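Side-chain contacts in vacuolar protein sorting-associated protein IST1 (Saccharomyces cerevisiae, PDB 3GGY), which regulates recruitment of the ATPase Vps4 to the ESCRT-III complex during a late step of cargo sorting at multivesicular bodies: residues I6-K11 with V86-S91; L44-K49 with Y180-S185; E74-L79 with E153-K158; E94-E99 with E107-L112. One frame throughout, in Å; residues are numbered along the deposited sequence.

In the fold
These contacts belong to the N-terminal, ESCRT-III-like helical domain of Ist1, whose core is the long hairpin of helices 8-46 and 50-82. Contacts 1 and 2 both use helix 8-46, one at each end, with centres 56 Å apart on opposite sides of the chain's centre. Contact 3 lies near the middle, where helix 50-82 meets helix 153-159. Contact 4 is centred 13 Å from it and touches it directly: Tyr76 OH lies 2.7 Å from Glu107 OE2, a probable hydrogen bond. Contact 4 also touches contact 1, through Ile90 and Leu96, their centres 14 Å apart. Contacts 1, 3 and 4 thus form one connected region, and contact 2 stands apart.

Contact 1. Residues I6-K11 with V86-S91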
loop_
_atom_site.group_PDB
_atom_site.type_symbol
_atom_site.label_atom_id
_atom_site.label_comp_id
_atom_site.label_asym_id
_atom_site.label_seq_id
_atom_site.Cartn_x
_atom_site.Cartn_y
_atom_site.Cartn_z
ATOM N N ILE A 6 8.474 -2.855 27.446
ATOM C CA ILE A 6 9.961 -2.946 27.436
ATOM C C ILE A 6 10.429 -4.180 26.669
ATOM O O ILE A 6 11.287 -4.084 25.793
ATOM C CB ILE A 6 10.525 -3.005 28.870
ATOM C CG1 ILE A 6 10.023 -1.800 29.672
ATOM C CG2 ILE A 6 12.048 -3.015 28.831
ATOM C CD1 ILE A 6 10.450 -1.809 31.127
ATOM N N PRO A 7 9.874 -5.362 26.991
ATOM C CA PRO A 7 10.291 -6.569 26.277
ATOM C C PRO A 7 10.044 -6.404 24.782
ATOM O O PRO A 7 9.130 -5.686 24.370
ATOM C CB PRO A 7 9.405 -7.653 26.884
ATOM C CG PRO A 7 9.187 -7.163 28.279
ATOM C CD PRO A 7 8.918 -5.694 28.063
ATOM N N PHE A 8 10.864 -7.067 23.978
ATOM C CA PHE A 8 10.724 -6.997 22.532
ATOM C C PHE A 8 9.308 -7.361 22.098
ATOM O O PHE A 8 8.674 -6.628 21.339
ATOM C CB PHE A 8 11.709 -7.952 21.866
ATOM C CG PHE A 8 11.515 -8.075 20.387
ATOM C CD1 PHE A 8 11.917 -7.055 19.533
ATOM C CD2 PHE A 8 10.904 -9.199 19.851
ATOM C CE1 PHE A 8 11.712 -7.157 18.164
ATOM C CE2 PHE A 8 10.693 -9.310 18.481
ATOM C CZ PHE A 8 11.099 -8.285 17.639
ATOM N N THR A 9 8.820 -8.496 22.586
ATOM C CA THR A 9 7.488 -8.980 22.243
ATOM C C THR A 9 6.379 -7.978 22.539
ATOM O O THR A 9 5.407 -7.884 21.788
ATOM C CB THR A 9 7.177 -10.299 22.979
ATOM O OG1 THR A 9 8.116 -11.301 22.573
ATOM C CG2 THR A 9 5.769 -10.779 22.650
ATOM N N ILE A 10 6.521 -7.233 23.631
ATOM C CA ILE A 10 5.517 -6.245 24.002
ATOM C C ILE A 10 5.605 -5.021 23.102
ATOM O O ILE A 10 4.582 -4.491 22.660
ATOM C CB ILE A 10 5.677 -5.816 25.476
ATOM C CG1 ILE A 10 5.436 -7.020 26.389
ATOM C CG2 ILE A 10 4.702 -4.699 25.804
ATOM C CD1 ILE A 10 5.626 -6.736 27.862
ATOM N N LYS A 11 6.825 -4.572 22.822
ATOM C CA LYS A 11 7.014 -3.415 21.960
ATOM C C LYS A 11 6.524 -3.726 20.549
ATOM O O LYS A 11 5.961 -2.861 19.878
ATOM C CB LYS A 11 8.489 -3.007 21.917
ATOM C CG LYS A 11 9.053 -2.578 23.262
ATOM C CD LYS A 11 10.386 -1.852 23.107
ATOM C CE LYS A 11 11.420 -2.716 22.410
ATOM N NZ LYS A 11 11.706 -3.966 23.169
ATOM N N VAL A 86 6.084 -16.259 18.033
ATOM C CA VAL A 86 7.018 -17.033 17.221
ATOM C C VAL A 86 8.171 -16.154 16.732
ATOM O O VAL A 86 9.322 -16.587 16.688
ATOM C CB VAL A 86 6.315 -17.648 15.997
ATOM C CG1 VAL A 86 7.262 -18.585 15.275
ATOM C CG2 VAL A 86 5.062 -18.392 16.434
ATOM N N ILE A 87 7.851 -14.916 16.370
ATOM C CA ILE A 87 8.854 -13.973 15.890
ATOM C C ILE A 87 9.892 -13.728 16.976
ATOM O O ILE A 87 11.052 -13.413 16.696
ATOM C CB ILE A 87 8.204 -12.626 15.507
ATOM C CG1 ILE A 87 7.193 -12.849 14.382
ATOM C CG2 ILE A 87 9.274 -11.623 15.097
ATOM C CD1 ILE A 87 6.375 -11.631 14.042
ATOM N N ASN A 88 9.465 -13.883 18.221
ATOM C CA ASN A 88 10.352 -13.673 19.352
ATOM C C ASN A 88 11.512 -14.666 19.343
ATOM O O ASN A 88 12.551 -14.416 19.947
ATOM C CB ASN A 88 9.566 -13.798 20.658
ATOM C CG ASN A 88 10.417 -13.525 21.875
ATOM O OD1 ASN A 88 11.054 -12.475 21.978
ATOM N ND2 ASN A 88 10.431 -14.468 22.810
ATOM N N ASP A 89 11.334 -15.784 18.646
ATOM C CA ASP A 89 12.374 -16.807 18.571
ATOM C C ASP A 89 13.204 -16.723 17.293
ATOM O O ASP A 89 13.873 -17.689 16.921
ATOM C CB ASP A 89 11.753 -18.203 18.678
ATOM C CG ASP A 89 11.006 -18.410 19.981
ATOM O OD1 ASP A 89 11.546 -18.036 21.044
ATOM O OD2 ASP A 89 9.883 -18.953 19.944
ATOM N N ILE A 90 13.161 -15.574 16.624
ATOM C CA ILE A 90 13.920 -15.379 15.390
ATOM C C ILE A 90 15.072 -14.411 15.643
ATOM O O ILE A 90 14.852 -13.256 16.011
ATOM C CB ILE A 90 13.025 -14.813 14.269
ATOM C CG1 ILE A 90 11.801 -15.710 14.079
ATOM C CG2 ILE A 90 13.809 -14.741 12.965
ATOM C CD1 ILE A 90 10.779 -15.157 13.106
ATOM N N SER A 91 16.299 -14.885 15.447
ATOM C CA SER A 91 17.474 -14.052 15.674
ATOM C C SER A 91 18.350 -13.890 14.435
ATOM O O SER A 91 19.252 -13.051 14.414
ATOM C CB SER A 91 18.309 -14.633 16.820
ATOM O OG SER A 91 18.707 -15.965 16.536
#
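Phe8 and Thr9, in the first turn of helix 8-46, meet Ile87 and Asn88 at the type I beta turn Ile87-Ile90 that follows helix 84-87, at the open end of the long helical hairpin. The Phe8 ring presents its edge: CE2 lies 4.3 Å from Ile87 CG2, and CD2 lies 3.9 Å from Asn88 OD1. That oxygen sits near the ring plane, and the ring and amide planes are 21° apart. Thr9 comes to the same atom, its OG1 3.2 Å from Asn88 OD1, with the two side chains nearly perpendicular. Short polar groups suit this partly exposed margin, the large aromatic the buried side. Phe8 CG stands opposite the backbone N (chi1 173°), which carries the ring toward Ile87 and onto Leu131 and Met132 of helix 125-135. From that helix Lys135 NZ also bonds to Asn88 O. The turn is closed by a bond from Ile90 N to Ile87 O, 3.0 Å. Before Phe8, Pro7 occupies the N-cap position, and Lys11 curls back so that its NZ donates to Ile6 O over 2.7 Å, tilted 35° out of the carbonyl plane.

Contact 2. Residues L44-K49 with Y180-S185; sequences LLLTNK and YDVPYS
Leu44 O, in the last turn of the helix whose Leu45 and Leu46 pack on Val182 and Pro183, draws several donors. Lys49 N binds Leu44 O at 2.9 Å and Thr47 N does so more weakly at 3.3 Å; Thr47 OG1 is 3.2 Å from Leu44 O, but its proton may go to Gln43 O instead. Together with the bond from Asn48 N to Leu45 O, that from Lys49 N makes a Schellman motif, in which Asn48, with positive phi, is the C-prime residue. Asparagine tolerates that left-handed backbone better than most residues do. Asp181 plays the same part at the end of helix 166-179.

The contact itself is apolar. Val182 points toward the helix, and its CG1 comes within 4.3 Å of Leu45 CB and 4.2 Å of Leu46 CD2. Leu46 has CG opposite its carbonyl carbon (chi1 -65°); with CD1 anti to CA, the other methyl, CD2, is the one that reaches Pro183 CD at 3.4 Å, a tight carbon pair. Branched Val182 fills the buried side compactly; Pro183 offers a rigid ring at the more exposed side and occupies the N-cap position before helix 184-188. Tyr180 and Val182 also lie on Ala42 of helix 8-46, while Leu45 reaches Glu50 and Ala53 in helix 50-82. The segments thus meet beside the bend between helices 8-46 and 50-82, where the chain enters helix 184-188.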
loop_
_atom_site.group_PDB
_atom_site.type_symbol
_atom_site.label_atom_id
_atom_site.label_comp_id
_atom_site.label_asym_id
_atom_site.label_seq_id
_atom_site.Cartn_x
_atom_site.Cartn_y
_atom_site.Cartn_z
ATOM N N LEU A 44 -15.403 17.923 -14.231
ATOM C CA LEU A 44 -14.482 18.418 -15.246
ATOM C C LEU A 44 -15.004 18.038 -16.624
ATOM O O LEU A 44 -14.909 18.823 -17.569
ATOM C CB LEU A 44 -13.082 17.829 -15.044
ATOM C CG LEU A 44 -12.301 18.358 -13.840
ATOM C CD1 LEU A 44 -11.062 17.498 -13.605
ATOM C CD2 LEU A 44 -11.915 19.805 -14.090
ATOM N N LEU A 45 -15.568 16.839 -16.738
ATOM C CA LEU A 45 -16.104 16.387 -18.015
ATOM C C LEU A 45 -17.304 17.232 -18.420
ATOM O O LEU A 45 -17.419 17.637 -19.576
ATOM C CB LEU A 45 -16.507 14.910 -17.942
ATOM C CG LEU A 45 -15.360 13.912 -17.731
ATOM C CD1 LEU A 45 -15.928 12.517 -17.507
ATOM C CD2 LEU A 45 -14.423 13.935 -18.932
ATOM N N LEU A 46 -18.192 17.498 -17.466
ATOM C CA LEU A 46 -19.383 18.298 -17.740
ATOM C C LEU A 46 -19.028 19.699 -18.222
ATOM O O LEU A 46 -19.811 20.327 -18.946
ATOM C CB LEU A 46 -20.260 18.411 -16.488
ATOM C CG LEU A 46 -20.895 17.127 -15.948
ATOM C CD1 LEU A 46 -21.761 17.466 -14.741
ATOM C CD2 LEU A 46 -21.736 16.461 -17.035
ATOM N N THR A 47 -17.855 20.187 -17.821
ATOM C CA THR A 47 -17.413 21.521 -18.210
ATOM C C THR A 47 -16.356 21.555 -19.314
ATOM O O THR A 47 -15.639 22.543 -19.470
ATOM C CB THR A 47 -16.901 22.327 -16.985
ATOM O OG1 THR A 47 -15.903 21.577 -16.279
ATOM C CG2 THR A 47 -18.049 22.634 -16.048
ATOM N N ASN A 48 -16.265 20.465 -20.070
ATOM C CA ASN A 48 -15.347 20.360 -21.198
ATOM C C ASN A 48 -13.856 20.484 -20.894
ATOM O O ASN A 48 -13.081 20.857 -21.773
ATOM C CB ASN A 48 -15.727 21.403 -22.257
ATOM C CG ASN A 48 -17.178 21.284 -22.707
ATOM O OD1 ASN A 48 -17.756 22.242 -23.223
ATOM N ND2 ASN A 48 -17.766 20.108 -22.526
ATOM N N LYS A 49 -13.452 20.174 -19.664
ATOM C CA LYS A 49 -12.042 20.255 -19.289
ATOM C C LYS A 49 -11.424 18.867 -19.436
ATOM O O LYS A 49 -11.090 18.208 -18.453
ATOM C CB LYS A 49 -11.911 20.759 -17.851
ATOM C CG LYS A 49 -12.483 22.161 -17.647
ATOM C CD LYS A 49 -12.381 22.603 -16.194
ATOM C CE LYS A 49 -12.910 24.015 -16.001
ATOM N NZ LYS A 49 -12.829 24.445 -14.575
ATOM N N TYR A 180 -21.817 8.705 -12.526
ATOM C CA TYR A 180 -22.411 10.030 -12.441
ATOM C C TYR A 180 -23.323 10.467 -13.581
ATOM O O TYR A 180 -23.621 11.653 -13.711
ATOM C CB TYR A 180 -21.294 11.048 -12.243
ATOM C CG TYR A 180 -20.542 10.804 -10.959
ATOM C CD1 TYR A 180 -21.099 11.156 -9.731
ATOM C CD2 TYR A 180 -19.313 10.146 -10.962
ATOM C CE1 TYR A 180 -20.456 10.854 -8.537
ATOM C CE2 TYR A 180 -18.662 9.837 -9.772
ATOM C CZ TYR A 180 -19.241 10.192 -8.564
ATOM O OH TYR A 180 -18.622 9.861 -7.380
ATOM N N ASP A 181 -23.783 9.510 -14.383
ATOM C CA ASP A 181 -24.672 9.800 -15.509
ATOM C C ASP A 181 -24.172 10.924 -16.409
ATOM O O ASP A 181 -24.960 11.755 -16.862
ATOM C CB ASP A 181 -26.074 10.163 -15.001
ATOM C CG ASP A 181 -26.690 9.069 -14.160
ATOM O OD1 ASP A 181 -26.726 7.913 -14.626
ATOM O OD2 ASP A 181 -27.142 9.367 -13.035
ATOM N N VAL A 182 -22.871 10.951 -16.677
ATOM C CA VAL A 182 -22.296 11.986 -17.531
ATOM C C VAL A 182 -22.808 11.807 -18.955
ATOM O O VAL A 182 -22.750 10.712 -19.506
ATOM C CB VAL A 182 -20.756 11.902 -17.541
ATOM C CG1 VAL A 182 -20.178 12.834 -18.602
ATOM C CG2 VAL A 182 -20.217 12.263 -16.169
ATOM N N PRO A 183 -23.308 12.888 -19.575
ATOM C CA PRO A 183 -23.821 12.785 -20.946
ATOM C C PRO A 183 -22.810 12.179 -21.921
ATOM O O PRO A 183 -21.606 12.422 -21.828
ATOM C CB PRO A 183 -24.167 14.233 -21.298
ATOM C CG PRO A 183 -24.516 14.827 -19.979
ATOM C CD PRO A 183 -23.431 14.267 -19.077
ATOM N N TYR A 184 -23.317 11.401 -22.867
ATOM C CA TYR A 184 -22.491 10.748 -23.871
ATOM C C TYR A 184 -21.477 11.677 -24.526
ATOM O O TYR A 184 -20.289 11.361 -24.590
ATOM C CB TYR A 184 -23.376 10.151 -24.972
ATOM C CG TYR A 184 -22.607 9.406 -26.041
ATOM C CD1 TYR A 184 -22.132 8.114 -25.814
ATOM C CD2 TYR A 184 -22.341 9.996 -27.278
ATOM C CE1 TYR A 184 -21.414 7.427 -26.786
ATOM C CE2 TYR A 184 -21.621 9.314 -28.261
ATOM C CZ TYR A 184 -21.161 8.031 -28.005
ATOM O OH TYR A 184 -20.441 7.354 -28.961
ATOM N N SER A 185 -21.949 12.816 -25.025
ATOM C CA SER A 185 -21.074 13.761 -25.710
ATOM C C SER A 185 -19.909 14.229 -24.852
ATOM O O SER A 185 -18.792 14.372 -25.344
ATOM C CB SER A 185 -21.865 14.983 -26.191
ATOM O OG SER A 185 -22.375 15.729 -25.097
#

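Contact 3. Residues E74-L79 with E153-K158; sequences ELYCEL and EKIIKK
This is a largely buried packing contact, carried by one aromatic side chain, that joins helix 50-82 to the short helix 153-159 near the centre of the domain. Tyr76 spans the gap between them, the nearest CA atoms, those of Tyr76 and Ile155, being 11.3 Å apart. Its ring edge receives Ile155, whose CD1 lies in the ring plane, 3.9 Å from Tyr76 CE2; the two side chains run side by side, pointing opposite ways. Isoleucine suits the place, since its CG1-CD1 arm reaches the ring while the residue also packs on Leu69, Ile72 and Ser111. Tyr76 OH meets the aliphatic part of Lys154, with CE 3.2 Å away. Lys154 has its CG wedged between backbone N and carbonyl carbon (chi1 66°), and from there the extended chain passes the phenol oxygen, CE nearest it, obliquely to the ring. Lys154 NZ, 3.6 Å from Tyr76 OH, is not the phenol's main partner: the OH is hydrogen-bonded to Glu107. Tyrosine suits the place: its ring is buried and its one polar atom is satisfied by Glu107. Helix 105-115 completes the setting, Ala108 and Ser111 touching the Tyr76 ring, while helix 8-46 packs on Cys77.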
loop_
_atom_site.group_PDB
_atom_site.type_symbol
_atom_site.label_atom_id
_atom_site.label_comp_id
_atom_site.label_asym_id
_atom_site.label_seq_id
_atom_site.Cartn_x
_atom_site.Cartn_y
_atom_site.Cartn_z
ATOM N N GLU A 74 -2.172 -4.101 5.757
ATOM C CA GLU A 74 -2.990 -4.306 6.946
ATOM C C GLU A 74 -3.036 -5.799 7.241
ATOM O O GLU A 74 -2.890 -6.217 8.386
ATOM C CB GLU A 74 -4.418 -3.799 6.725
ATOM C CG GLU A 74 -5.301 -3.920 7.966
ATOM C CD GLU A 74 -6.790 -3.857 7.655
ATOM O OE1 GLU A 74 -7.175 -3.169 6.687
ATOM O OE2 GLU A 74 -7.576 -4.490 8.394
ATOM N N LEU A 75 -3.250 -6.598 6.197
ATOM C CA LEU A 75 -3.304 -8.044 6.350
ATOM C C LEU A 75 -1.974 -8.591 6.842
ATOM O O LEU A 75 -1.950 -9.485 7.682
ATOM C CB LEU A 75 -3.693 -8.720 5.031
ATOM C CG LEU A 75 -5.146 -8.550 4.587
ATOM C CD1 LEU A 75 -5.409 -9.503 3.433
ATOM C CD2 LEU A 75 -6.095 -8.852 5.746
ATOM N N TYR A 76 -0.864 -8.057 6.329
ATOM C CA TYR A 76 0.443 -8.526 6.777
ATOM C C TYR A 76 0.636 -8.217 8.257
ATOM O O TYR A 76 1.220 -9.009 8.996
ATOM C CB TYR A 76 1.579 -7.871 5.974
ATOM C CG TYR A 76 1.816 -8.456 4.594
ATOM C CD1 TYR A 76 1.746 -9.832 4.369
ATOM C CD2 TYR A 76 2.170 -7.633 3.522
ATOM C CE1 TYR A 76 2.023 -10.374 3.116
ATOM C CE2 TYR A 76 2.454 -8.162 2.269
ATOM C CZ TYR A 76 2.378 -9.533 2.071
ATOM O OH TYR A 76 2.665 -10.053 0.831
ATOM N N CYS A 77 0.163 -7.053 8.693
ATOM C CA CYS A 77 0.282 -6.672 10.095
ATOM C C CYS A 77 -0.520 -7.611 10.981
ATOM O O CYS A 77 -0.068 -8.000 12.054
ATOM C CB CYS A 77 -0.221 -5.249 10.317
ATOM S SG CYS A 77 0.950 -3.982 9.803
ATOM N N GLU A 78 -1.722 -7.957 10.534
ATOM C CA GLU A 78 -2.572 -8.851 11.310
ATOM C C GLU A 78 -1.935 -10.230 11.414
ATOM O O GLU A 78 -2.009 -10.880 12.461
ATOM C CB GLU A 78 -3.962 -8.929 10.674
ATOM C CG GLU A 78 -4.627 -7.562 10.588
ATOM C CD GLU A 78 -6.009 -7.604 9.974
ATOM O OE1 GLU A 78 -6.176 -8.269 8.932
ATOM O OE2 GLU A 78 -6.926 -6.958 10.526
ATOM N N LEU A 79 -1.290 -10.660 10.334
ATOM C CA LEU A 79 -0.621 -11.957 10.306
ATOM C C LEU A 79 0.478 -11.993 11.360
ATOM O O LEU A 79 0.534 -12.907 12.189
ATOM C CB LEU A 79 -0.029 -12.210 8.917
ATOM C CG LEU A 79 0.754 -13.509 8.696
ATOM C CD1 LEU A 79 0.867 -13.777 7.209
ATOM C CD2 LEU A 79 2.133 -13.421 9.332
ATOM N N GLU A 153 6.550 -9.362 -5.591
ATOM C CA GLU A 153 6.447 -8.533 -6.776
ATOM C C GLU A 153 5.230 -7.607 -6.681
ATOM O O GLU A 153 5.297 -6.452 -7.090
ATOM C CB GLU A 153 6.334 -9.416 -8.019
ATOM C CG GLU A 153 6.550 -8.671 -9.318
ATOM C CD GLU A 153 7.935 -8.066 -9.404
ATOM O OE1 GLU A 153 8.917 -8.812 -9.213
ATOM O OE2 GLU A 153 8.042 -6.848 -9.662
ATOM N N LYS A 154 4.131 -8.113 -6.126
ATOM C CA LYS A 154 2.904 -7.324 -5.992
ATOM C C LYS A 154 3.149 -6.059 -5.171
ATOM O O LYS A 154 2.658 -4.981 -5.510
ATOM C CB LYS A 154 1.787 -8.159 -5.349
ATOM C CG LYS A 154 2.033 -8.571 -3.904
ATOM C CD LYS A 154 0.793 -9.239 -3.315
ATOM C CE LYS A 154 0.982 -9.600 -1.844
ATOM N NZ LYS A 154 -0.241 -10.267 -1.291
ATOM N N ILE A 155 3.918 -6.193 -4.095
ATOM C CA ILE A 155 4.234 -5.053 -3.237
ATOM C C ILE A 155 5.149 -4.064 -3.971
ATOM O O ILE A 155 4.957 -2.853 -3.906
ATOM C CB ILE A 155 4.924 -5.521 -1.932
ATOM C CG1 ILE A 155 3.931 -6.307 -1.066
ATOM C CG2 ILE A 155 5.482 -4.324 -1.172
ATOM C CD1 ILE A 155 2.763 -5.478 -0.534
ATOM N N ILE A 156 6.145 -4.578 -4.678
ATOM C CA ILE A 156 7.047 -3.692 -5.401
ATOM C C ILE A 156 6.276 -2.887 -6.456
ATOM O O ILE A 156 6.527 -1.701 -6.654
ATOM C CB ILE A 156 8.166 -4.498 -6.082
ATOM C CG1 ILE A 156 9.049 -5.145 -5.012
ATOM C CG2 ILE A 156 8.990 -3.588 -6.986
ATOM C CD1 ILE A 156 10.077 -6.107 -5.552
ATOM N N LYS A 157 5.315 -3.535 -7.103
ATOM C CA LYS A 157 4.514 -2.900 -8.143
ATOM C C LYS A 157 3.526 -1.867 -7.620
ATOM O O LYS A 157 3.271 -0.860 -8.274
ATOM C CB LYS A 157 3.756 -3.967 -8.939
ATOM C CG LYS A 157 4.661 -4.966 -9.648
ATOM C CD LYS A 157 5.568 -4.281 -10.662
ATOM C CE LYS A 157 4.767 -3.594 -11.760
ATOM N NZ LYS A 157 5.649 -2.898 -12.738
ATOM N N LYS A 158 2.963 -2.116 -6.447
ATOM C CA LYS A 158 2.012 -1.172 -5.891
ATOM C C LYS A 158 2.726 0.015 -5.259
ATOM O O LYS A 158 2.139 1.081 -5.107
ATOM C CB LYS A 158 1.105 -1.870 -4.879
ATOM C CG LYS A 158 0.284 -2.989 -5.509
ATOM C CD LYS A 158 -0.880 -3.409 -4.632
ATOM C CE LYS A 158 -1.703 -4.488 -5.315
ATOM N NZ LYS A 158 -2.220 -4.046 -6.642
#

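Contact 4. Residues E94-E99 with E107-L112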
loop_
_atom_site.group_PDB
_atom_site.type_symbol
_atom_site.label_atom_id
_atom_site.label_comp_id
_atom_site.label_asym_id
_atom_site.label_seq_id
_atom_site.Cartn_x
_atom_site.Cartn_y
_atom_site.Cartn_z
ATOM N N GLU A 94 18.590 -16.390 8.296
ATOM C CA GLU A 94 18.510 -17.765 7.817
ATOM C C GLU A 94 17.252 -18.416 8.382
ATOM O O GLU A 94 16.516 -19.095 7.669
ATOM C CB GLU A 94 19.745 -18.555 8.261
ATOM C CG GLU A 94 19.657 -20.063 8.020
ATOM C CD GLU A 94 19.782 -20.450 6.556
ATOM O OE1 GLU A 94 18.994 -19.949 5.728
ATOM O OE2 GLU A 94 20.667 -21.270 6.233
ATOM N N GLN A 95 17.008 -18.202 9.671
ATOM C CA GLN A 95 15.832 -18.768 10.320
ATOM C C GLN A 95 14.563 -18.219 9.677
ATOM O O GLN A 95 13.640 -18.965 9.354
ATOM C CB GLN A 95 15.835 -18.428 11.810
ATOM C CG GLN A 95 16.986 -19.041 12.594
ATOM C CD GLN A 95 16.975 -18.620 14.050
ATOM O OE1 GLN A 95 16.999 -17.432 14.364
ATOM N NE2 GLN A 95 16.939 -19.596 14.948
ATOM N N LEU A 96 14.533 -16.906 9.482
ATOM C CA LEU A 96 13.383 -16.249 8.884
ATOM C C LEU A 96 13.034 -16.826 7.515
ATOM O O LEU A 96 11.879 -17.145 7.244
ATOM C CB LEU A 96 13.657 -14.746 8.759
ATOM C CG LEU A 96 12.517 -13.847 8.282
ATOM C CD1 LEU A 96 11.387 -13.864 9.302
ATOM C CD2 LEU A 96 13.039 -12.433 8.090
ATOM N N VAL A 97 14.040 -16.979 6.659
ATOM C CA VAL A 97 13.826 -17.482 5.309
ATOM C C VAL A 97 13.576 -18.982 5.179
ATOM O O VAL A 97 12.784 -19.407 4.337
ATOM C CB VAL A 97 15.014 -17.096 4.394
ATOM C CG1 VAL A 97 14.804 -17.647 2.998
ATOM C CG2 VAL A 97 15.150 -15.581 4.341
ATOM N N LYS A 98 14.234 -19.785 6.006
ATOM C CA LYS A 98 14.061 -21.230 5.919
ATOM C C LYS A 98 12.991 -21.817 6.833
ATOM O O LYS A 98 12.349 -22.806 6.477
ATOM C CB LYS A 98 15.396 -21.934 6.171
ATOM C CG LYS A 98 16.400 -21.730 5.050
ATOM C CD LYS A 98 17.601 -22.648 5.185
ATOM C CE LYS A 98 18.507 -22.526 3.969
ATOM N NZ LYS A 98 19.630 -23.500 4.005
ATOM N N GLU A 99 12.793 -21.210 7.999
ATOM C CA GLU A 99 11.807 -21.699 8.958
ATOM C C GLU A 99 10.486 -20.930 8.988
ATOM O O GLU A 99 9.492 -21.434 9.503
ATOM C CB GLU A 99 12.409 -21.698 10.369
ATOM C CG GLU A 99 13.396 -22.824 10.638
ATOM C CD GLU A 99 14.156 -22.632 11.938
ATOM O OE1 GLU A 99 13.513 -22.345 12.972
ATOM O OE2 GLU A 99 15.397 -22.775 11.925
ATOM N N GLU A 107 7.665 -13.050 4.305
ATOM C CA GLU A 107 7.019 -12.174 3.344
ATOM C C GLU A 107 6.374 -10.954 4.001
ATOM O O GLU A 107 6.516 -9.830 3.521
ATOM C CB GLU A 107 5.959 -12.983 2.602
ATOM C CG GLU A 107 5.216 -12.242 1.528
ATOM C CD GLU A 107 4.173 -13.120 0.876
ATOM O OE1 GLU A 107 4.525 -14.247 0.458
ATOM O OE2 GLU A 107 3.010 -12.687 0.779
ATOM N N ALA A 108 5.662 -11.184 5.098
ATOM C CA ALA A 108 4.980 -10.103 5.797
ATOM C C ALA A 108 5.909 -9.028 6.363
ATOM O O ALA A 108 5.685 -7.838 6.144
ATOM C CB ALA A 108 4.112 -10.677 6.914
ATOM N N ILE A 109 6.945 -9.439 7.086
ATOM C CA ILE A 109 7.862 -8.476 7.684
ATOM C C ILE A 109 8.670 -7.725 6.625
ATOM O O ILE A 109 8.883 -6.519 6.741
ATOM C CB ILE A 109 8.821 -9.160 8.683
ATOM C CG1 ILE A 109 9.595 -8.101 9.466
ATOM C CG2 ILE A 109 9.767 -10.094 7.945
ATOM C CD1 ILE A 109 8.708 -7.242 10.367
ATOM N N ARG A 110 9.112 -8.432 5.587
ATOM C CA ARG A 110 9.875 -7.787 4.526
ATOM C C ARG A 110 9.027 -6.749 3.795
ATOM O O ARG A 110 9.504 -5.659 3.493
ATOM C CB ARG A 110 10.386 -8.827 3.528
ATOM C CG ARG A 110 11.511 -9.685 4.080
ATOM C CD ARG A 110 11.908 -10.768 3.096
ATOM N NE ARG A 110 12.968 -11.594 3.664
ATOM C CZ ARG A 110 14.258 -11.283 3.628
ATOM N NH1 ARG A 110 14.662 -10.169 3.035
ATOM N NH2 ARG A 110 15.143 -12.069 4.229
ATOM N N SER A 111 7.767 -7.082 3.525
ATOM C CA SER A 111 6.891 -6.155 2.824
ATOM C C SER A 111 6.624 -4.884 3.621
ATOM O O SER A 111 6.588 -3.789 3.063
ATOM C CB SER A 111 5.565 -6.839 2.472
ATOM O OG SER A 111 5.779 -7.902 1.547
ATOM N N LEU A 112 6.436 -5.027 4.927
ATOM C CA LEU A 112 6.166 -3.871 5.774
ATOM C C LEU A 112 7.372 -2.949 5.870
ATOM O O LEU A 112 7.235 -1.727 5.855
ATOM C CB LEU A 112 5.731 -4.344 7.159
ATOM C CG LEU A 112 4.322 -4.941 7.139
ATOM C CD1 LEU A 112 4.059 -5.697 8.437
ATOM C CD2 LEU A 112 3.298 -3.830 6.946
#
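Leu96 turns its CG opposite the backbone N (chi1 -174°), and Arg110 sends CG opposite its carbonyl carbon (chi1 -72°) before running extended to NE; in this way both side chains enter the space between helices 93-99 and 105-115. Leu96 CD2 touches Ile109 CG2 at 4.0 Å, one side chain lying roughly square across the other. In Ile109 the CG2 branch makes this contact, while the end of the side chain leads elsewhere. Beside this apolar pair, Val97 CG2 rests 3.5 Å from Arg110 NH2, and Leu96 CD2 lies 4.4 Å from the same nitrogen, both obliquely to the guanidinium plane.

The buried arginine is suited to its place because polar groups surround its head. NH2 forms a salt bridge with Glu93, NE bonds to Asn106 OD1, and NH1 makes a weak bond to Ile149 O. These links probably fix the rotation of the guanidinium, and its charge is probably at least partly compensated, while Phe140 packs against Leu96, Ile109 and Arg110.

Within helix 105-115, Glu107 O is gripped twice from opposite faces of its plane, by Ser111 N at 3.0 Å and by Ser111 OG at 2.9 Å, a serine folding its hydroxyl back onto the preceding turn. Lys98 NZ and Glu94 OE2 form a weak salt bridge within helix 93-99. The segment axes come within 11.2 Å at 126°, an oblique pairing, nearer antiparallel than parallel, of consecutive short helices beside the long hairpin in this ESCRT-III-like fold.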